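PDB 3DX5: 3-dehydroshikimate dehydratase from Bacillus anthracis, which catalyses the manganese-dependent dehydration of 3-dehydroshikimate to 3,4-dihydroxybenzoate, which supplies the catechol building block of the siderophore petrobactin. Local coordinates for residues I8-R11 with H12-I15; D182-D185 with S186-L190; F211-N214 with N215-A219. All blocks are in the same frame, centred on the assembly; numbering follows the deposited sequence.

Contact 1: I8-R11 with H12-I15. With DHB (3,4-dihydroxybenzoic acid), chain D.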
# COMPACT_ATOMS: atom_id res chain seq x y z
N ILE A 8 1.52 -4.85 -8.59
CA ILE A 8 1.84 -4.68 -7.17
C ILE A 8 3.27 -4.10 -6.93
O ILE A 8 3.50 -3.44 -5.94
CB ILE A 8 1.63 -5.99 -6.36
CG1 ILE A 8 1.51 -5.70 -4.84
CG2 ILE A 8 2.69 -7.08 -6.71
CD1 ILE A 8 1.02 -6.98 -3.98
N SER A 9 4.20 -4.32 -7.87
CA SER A 9 5.56 -3.76 -7.74
C SER A 9 5.53 -2.24 -7.72
O SER A 9 6.51 -1.59 -7.30
CB SER A 9 6.49 -4.26 -8.90
OG SER A 9 6.60 -5.68 -8.82
N PHE A 10 4.43 -1.66 -8.21
CA PHE A 10 4.30 -0.19 -8.34
C PHE A 10 3.35 0.41 -7.30
O PHE A 10 2.91 1.55 -7.45
CB PHE A 10 3.81 0.14 -9.77
CG PHE A 10 4.78 -0.28 -10.82
CD1 PHE A 10 5.79 0.61 -11.23
CD2 PHE A 10 4.73 -1.57 -11.36
CE1 PHE A 10 6.75 0.22 -12.18
CE2 PHE A 10 5.69 -1.98 -12.30
CZ PHE A 10 6.70 -1.09 -12.71
N ARG A 11 3.04 -0.36 -6.24
CA ARG A 11 2.01 0.04 -5.23
C ARG A 11 2.38 1.32 -4.46
O ARG A 11 1.51 1.95 -3.85
CB ARG A 11 1.77 -1.13 -4.25
CG ARG A 11 2.99 -1.39 -3.27
CD ARG A 11 3.01 -2.86 -2.69
NE ARG A 11 4.23 -3.04 -1.88
CZ ARG A 11 5.47 -3.13 -2.41
NH1 ARG A 11 5.64 -3.18 -3.74
NH2 ARG A 11 6.53 -3.21 -1.62
N HIS A 12 3.68 1.67 -4.45
CA HIS A 12 4.17 2.86 -3.76
C HIS A 12 4.67 4.00 -4.65
O HIS A 12 5.47 4.85 -4.23
CB HIS A 12 5.22 2.47 -2.70
CG HIS A 12 4.65 1.62 -1.61
ND1 HIS A 12 5.27 0.47 -1.18
CD2 HIS A 12 3.49 1.72 -0.91
CE1 HIS A 12 4.55 -0.08 -0.21
NE2 HIS A 12 3.46 0.65 -0.04
N GLN A 13 4.14 4.06 -5.87
CA GLN A 13 4.48 5.18 -6.72
C GLN A 13 3.26 5.58 -7.57
O GLN A 13 2.36 4.78 -7.80
CB GLN A 13 5.72 4.85 -7.59
CG GLN A 13 5.51 3.75 -8.60
CD GLN A 13 6.86 3.10 -9.04
OE1 GLN A 13 7.40 2.21 -8.36
NE2 GLN A 13 7.36 3.52 -10.18
N LEU A 14 3.24 6.84 -8.01
CA LEU A 14 2.18 7.35 -8.86
C LEU A 14 2.57 6.99 -10.28
O LEU A 14 3.55 7.50 -10.78
CB LEU A 14 2.10 8.88 -8.72
CG LEU A 14 1.61 9.31 -7.34
CD1 LEU A 14 1.68 10.83 -7.18
CD2 LEU A 14 0.18 8.79 -7.10
N ILE A 15 1.81 6.11 -10.92
CA ILE A 15 2.06 5.77 -12.31
C ILE A 15 0.73 5.31 -12.95
O ILE A 15 -0.07 4.64 -12.30
CB ILE A 15 3.15 4.65 -12.44
CG1 ILE A 15 3.54 4.42 -13.92
CG2 ILE A 15 2.70 3.33 -11.79
CD1 ILE A 15 4.75 3.41 -14.12
C1 DHB D . 2.05 -10.78 -1.51
C2 DHB D . 2.68 -11.80 -2.23
C3 DHB D . 3.88 -12.35 -1.77
O3 DHB D . 4.55 -13.36 -2.41
C4 DHB D . 4.44 -11.86 -0.50
O4 DHB D . 5.59 -12.42 -0.09
C5 DHB D . 3.78 -10.86 0.22
C6 DHB D . 2.59 -10.33 -0.31
C DHB D . 0.76 -10.19 -2.06
O1 DHB D . 0.12 -9.32 -1.47
O2 DHB D . 0.30 -10.60 -3.23
O HOH W 1 6.19 0.88 -5.82
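R11 lays its aliphatic chain over one face of the H12 ring, in the type I beta turn F10-Q13 of the loop that follows strand 2-6, the first strand of the TIM barrel. The contact is a CH-pi interaction: R11 CG stands 3.6 Å from the centroid of the H12 ring and only 9° off the ring normal. R11 CG sits between its own N and C (chi1 70°), and from there the chain runs extended to NE, carrying the guanidinium past the ring with the two planes 56° apart. The turn itself is closed by Q13 N to F10 O, 3.2 Å. Q13 also brings its amide to the edge of the F10 ring, where Q13 NE2 lies 3.5 Å from F10 CD1. I15 adds an apolar touch, its CG2 against F10 CB at 3.9 Å. A water links the backbone to the Q13 amide: it donates to S9 O and to Q13 OE1 and accepts from H12 N.

I8 O lies at the edge of the guanidinium, in its plane, 3.1 Å from R11 NH1, and also accepts R11 N; the two donors come from opposite faces of the carbonyl plane. Further out, R11 NE and NH2 are bonded to the carbonyls of V216 and F255. The carbonyls of I8, V216 and F255 together fix the rotation of the R11 guanidinium. H12 NE2 is bonded to the carbonyl of Y217, and H12 O to T37 of the second subunit, so the turn also belongs to the dimer interface. The loop reaches the ligand pocket through I8, whose CD1 lies 3.5 Å from O1 of the bound 3,4-dihydroxybenzoic acid.

Contact 2: D182-D185 with S186-L190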
# COMPACT_ATOMS: atom_id res chain seq x y z
N ASP A 182 12.73 -28.54 -1.66
CA ASP A 182 13.55 -28.24 -2.85
C ASP A 182 12.67 -27.64 -3.98
O ASP A 182 11.61 -28.16 -4.28
CB ASP A 182 14.26 -29.51 -3.34
CG ASP A 182 14.94 -29.32 -4.72
OD1 ASP A 182 15.84 -28.46 -4.85
OD2 ASP A 182 14.55 -30.02 -5.68
N PRO A 183 13.09 -26.50 -4.57
CA PRO A 183 12.24 -25.86 -5.61
C PRO A 183 11.89 -26.74 -6.83
O PRO A 183 10.72 -26.77 -7.24
CB PRO A 183 13.06 -24.66 -6.04
CG PRO A 183 13.75 -24.27 -4.75
CD PRO A 183 14.14 -25.58 -4.10
N VAL A 184 12.87 -27.42 -7.39
CA VAL A 184 12.64 -28.28 -8.56
C VAL A 184 11.74 -29.47 -8.16
O VAL A 184 10.74 -29.75 -8.81
CB VAL A 184 13.98 -28.75 -9.20
CG1 VAL A 184 13.78 -29.98 -10.11
CG2 VAL A 184 14.66 -27.58 -10.00
N ASP A 185 12.07 -30.13 -7.06
CA ASP A 185 11.21 -31.17 -6.53
C ASP A 185 9.72 -30.74 -6.29
O ASP A 185 8.75 -31.49 -6.63
CB ASP A 185 11.87 -31.78 -5.30
CG ASP A 185 11.06 -32.88 -4.70
OD1 ASP A 185 10.72 -33.85 -5.43
OD2 ASP A 185 10.75 -32.76 -3.50
N SER A 186 9.54 -29.53 -5.74
CA SER A 186 8.19 -28.98 -5.53
C SER A 186 7.48 -28.71 -6.85
O SER A 186 6.29 -28.97 -6.99
CB SER A 186 8.25 -27.69 -4.70
OG SER A 186 9.06 -27.87 -3.56
N PHE A 187 8.23 -28.21 -7.84
CA PHE A 187 7.67 -28.03 -9.16
C PHE A 187 7.19 -29.38 -9.71
O PHE A 187 6.07 -29.47 -10.25
CB PHE A 187 8.67 -27.40 -10.13
CG PHE A 187 8.30 -27.59 -11.55
CD1 PHE A 187 7.25 -26.85 -12.11
CD2 PHE A 187 8.93 -28.56 -12.33
CE1 PHE A 187 6.87 -27.05 -13.42
CE2 PHE A 187 8.54 -28.78 -13.65
CZ PHE A 187 7.52 -28.02 -14.20
N GLN A 188 8.00 -30.43 -9.54
CA GLN A 188 7.69 -31.71 -10.17
C GLN A 188 6.46 -32.31 -9.50
O GLN A 188 5.60 -32.89 -10.19
CB GLN A 188 8.88 -32.70 -10.14
CG GLN A 188 10.01 -32.30 -11.11
CD GLN A 188 11.31 -33.06 -10.88
OE1 GLN A 188 11.45 -33.83 -9.93
NE2 GLN A 188 12.28 -32.83 -11.75
N GLN A 189 6.35 -32.13 -8.19
CA GLN A 189 5.23 -32.70 -7.45
C GLN A 189 3.97 -31.91 -7.67
O GLN A 189 2.90 -32.51 -7.69
CB GLN A 189 5.53 -32.80 -5.95
CG GLN A 189 6.50 -33.94 -5.64
CD GLN A 189 6.73 -34.10 -4.16
OE1 GLN A 189 5.80 -34.39 -3.41
NE2 GLN A 189 7.98 -33.94 -3.72
N LEU A 190 4.08 -30.60 -7.82
CA LEU A 190 2.90 -29.74 -8.00
C LEU A 190 2.49 -29.51 -9.46
O LEU A 190 1.42 -28.92 -9.71
CB LEU A 190 3.07 -28.38 -7.30
CG LEU A 190 3.05 -28.41 -5.76
CD1 LEU A 190 3.66 -27.13 -5.22
CD2 LEU A 190 1.60 -28.62 -5.27
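S186 N bonds back to D182 O at 2.9 Å, the first i to i+4 bond of helix 183-190, a short helix of the TIM barrel in the connection between strands 167-172 and 194-202. D182 is the N-cap: its OD2 accepts from D185 N at 2.8 Å with an N-H...O angle of 163°, which gives a first-turn amide a partner. In one of two modelled conformers S186 OG also lies 2.7 Å from D182 O; this second bond to the carbonyl is therefore doubtful, or made only part of the time.

F187 follows with its N bonded to P183 O, while its side chain packs on F173 of helix 173-178 and V243 of helix 236-243. Next, Q188 N meets V184 O at 2.9 Å; beyond this bond the Q188 chain brings NE2 to 3.6 Å from V184 CG1, and the same NE2 is hydrogen-bonded to E242, joining this helix to helix 236-243. Q189 N repeats the i to i+4 pattern on D185 O. The Q189 side chain crosses that of D185, the amide turned 54° against the carboxylate, and it also packs on L152 and L156 of helix 152-162. A weak bond connects the two polar groups, Q189 NE2 to D185 OD1 at 3.2 Å.

Contact 3: F211-N214 with N215-A219. With DHB (3,4-dihydroxybenzoic acid), chain D.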
# COMPACT_ATOMS: atom_id res chain seq x y z
N PHE A 211 9.43 -10.22 3.60
CA PHE A 211 8.26 -10.59 2.82
C PHE A 211 6.95 -10.73 3.59
O PHE A 211 5.93 -11.05 2.99
CB PHE A 211 8.51 -11.84 1.99
CG PHE A 211 9.61 -11.67 1.01
CD1 PHE A 211 9.60 -10.59 0.10
CD2 PHE A 211 10.68 -12.55 1.00
CE1 PHE A 211 10.64 -10.43 -0.83
CE2 PHE A 211 11.72 -12.39 0.06
CZ PHE A 211 11.70 -11.33 -0.84
N GLU A 212 6.96 -10.50 4.88
CA GLU A 212 5.70 -10.52 5.58
C GLU A 212 4.79 -9.43 4.98
O GLU A 212 5.24 -8.31 4.75
CB GLU A 212 5.90 -10.29 7.08
CG GLU A 212 6.57 -11.50 7.76
CD GLU A 212 6.94 -11.22 9.22
OE1 GLU A 212 6.48 -10.18 9.75
OE2 GLU A 212 7.70 -12.02 9.83
N PRO A 213 3.50 -9.78 4.72
CA PRO A 213 2.59 -8.88 4.00
C PRO A 213 2.53 -7.49 4.62
O PRO A 213 2.61 -6.50 3.89
CB PRO A 213 1.23 -9.63 4.07
CG PRO A 213 1.68 -11.11 3.95
CD PRO A 213 2.93 -11.15 4.89
N ASN A 214 2.47 -7.38 5.94
CA ASN A 214 2.41 -6.05 6.54
C ASN A 214 3.63 -5.19 6.20
O ASN A 214 3.50 -3.98 6.03
CB ASN A 214 2.29 -6.13 8.05
CG ASN A 214 0.90 -6.56 8.50
OD1 ASN A 214 -0.06 -6.45 7.76
ND2 ASN A 214 0.81 -7.03 9.73
N ASN A 215 4.80 -5.83 6.12
CA ASN A 215 6.01 -5.12 5.80
C ASN A 215 6.04 -4.73 4.31
O ASN A 215 6.47 -3.61 3.94
CB ASN A 215 7.27 -5.94 6.18
CG ASN A 215 8.55 -5.18 5.88
OD1 ASN A 215 8.82 -4.16 6.49
ND2 ASN A 215 9.29 -5.64 4.88
N VAL A 216 5.59 -5.66 3.47
CA VAL A 216 5.48 -5.42 2.03
C VAL A 216 4.52 -4.26 1.72
O VAL A 216 4.86 -3.40 0.87
CB VAL A 216 5.09 -6.70 1.26
CG1 VAL A 216 4.67 -6.36 -0.23
CG2 VAL A 216 6.25 -7.70 1.25
N TYR A 217 3.36 -4.20 2.39
CA TYR A 217 2.36 -3.18 2.05
C TYR A 217 2.68 -1.78 2.58
O TYR A 217 2.18 -0.80 2.02
CB TYR A 217 0.93 -3.56 2.49
CG TYR A 217 0.52 -4.96 2.06
CD1 TYR A 217 0.91 -5.48 0.81
CD2 TYR A 217 -0.28 -5.75 2.90
CE1 TYR A 217 0.54 -6.80 0.42
CE2 TYR A 217 -0.67 -7.04 2.51
CZ TYR A 217 -0.24 -7.57 1.29
OH TYR A 217 -0.65 -8.85 0.97
N ALA A 218 3.46 -1.70 3.67
CA ALA A 218 3.90 -0.42 4.28
C ALA A 218 4.93 0.32 3.41
O ALA A 218 5.93 -0.29 2.98
CB ALA A 218 4.47 -0.67 5.71
N ALA A 219 4.70 1.60 3.15
CA ALA A 219 5.62 2.42 2.34
C ALA A 219 7.02 2.46 2.95
O ALA A 219 8.01 2.43 2.24
CB ALA A 219 5.11 3.82 2.17
C1 DHB D . 2.05 -10.78 -1.51
C2 DHB D . 2.68 -11.80 -2.23
C3 DHB D . 3.88 -12.35 -1.77
O3 DHB D . 4.55 -13.36 -2.41
C4 DHB D . 4.44 -11.86 -0.50
O4 DHB D . 5.59 -12.42 -0.09
C5 DHB D . 3.78 -10.86 0.22
C6 DHB D . 2.59 -10.33 -0.31
C DHB D . 0.76 -10.19 -2.06
O1 DHB D . 0.12 -9.32 -1.47
O2 DHB D . 0.30 -10.60 -3.23
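Y217 OH donates to O1 of the bound 3,4-dihydroxybenzoic acid across 2.6 Å, the shortest polar bond here and one made by a residue known to bind substrate. O1 lies in the plane of the Y217 ring at its edge, on the CE1 side of the hydroxyl. P213 O lies over one face, 3.1 Å above the ring plane and displaced toward the rim on the CG-CD2 side. Further along the ring, P213 CB packs on Y217 CE2 at 3.6 Å. The first torsion of Y217 sets this up, since CG beside the backbone N (chi1 -49°) swings the ring back across the preceding turn.

That turn belongs to helix 213-217, a short helix in the loop after barrel strand 194-202, with E212 at the N-cap position. E212 O accepts V216 N at 3.0 Å, with an N-H...O angle of 165°, and N215 N only weakly. P213 O, besides lying over the ring, receives Y217 N nearly head-on at 2.8 Å, so the carbonyl over the ring is also bonded to the amide of the same tyrosine. A218 N to N214 O is longer, 3.3 Å, as A218 leaves the helical conformation.

Ahead of the helix, F211 O accepts a weak bond from the ligand's O4 at 3.4 Å, while the F211 ring makes a cation-pi contact with K200, another ligand-binding side chain. N215 ND2 is bonded to the carbonyls of V210 and N222, tying the helix to its flanking loops. At the dimer interface Y217 packs on A218 of the second subunit. Within the chain, just ahead of the helix, F211 O is approached by V216 CG2 at 3.8 Å.

Along the chain the three contacts come in series, contact 1 just after the first barrel strand, contact 2 on helix 183-190 and contact 3 on helix 213-217; the last two flank strand 194-202. Contacts 1 and 3 have centres about 13 Å apart and touch directly, through two backbone carbonyls of helix 213-217. Both also reach the bound 3,4-dihydroxybenzoic acid and the second subunit, so ligand pocket and dimer interface share this corner. Contact 2 belongs to the helical layer around the barrel, on the opposite side of the chain's centre from contact 1, their centres about 32 Å apart. From contact 3 its centre is about 27 Å away, with nearest atoms about 13 Å apart and no touch.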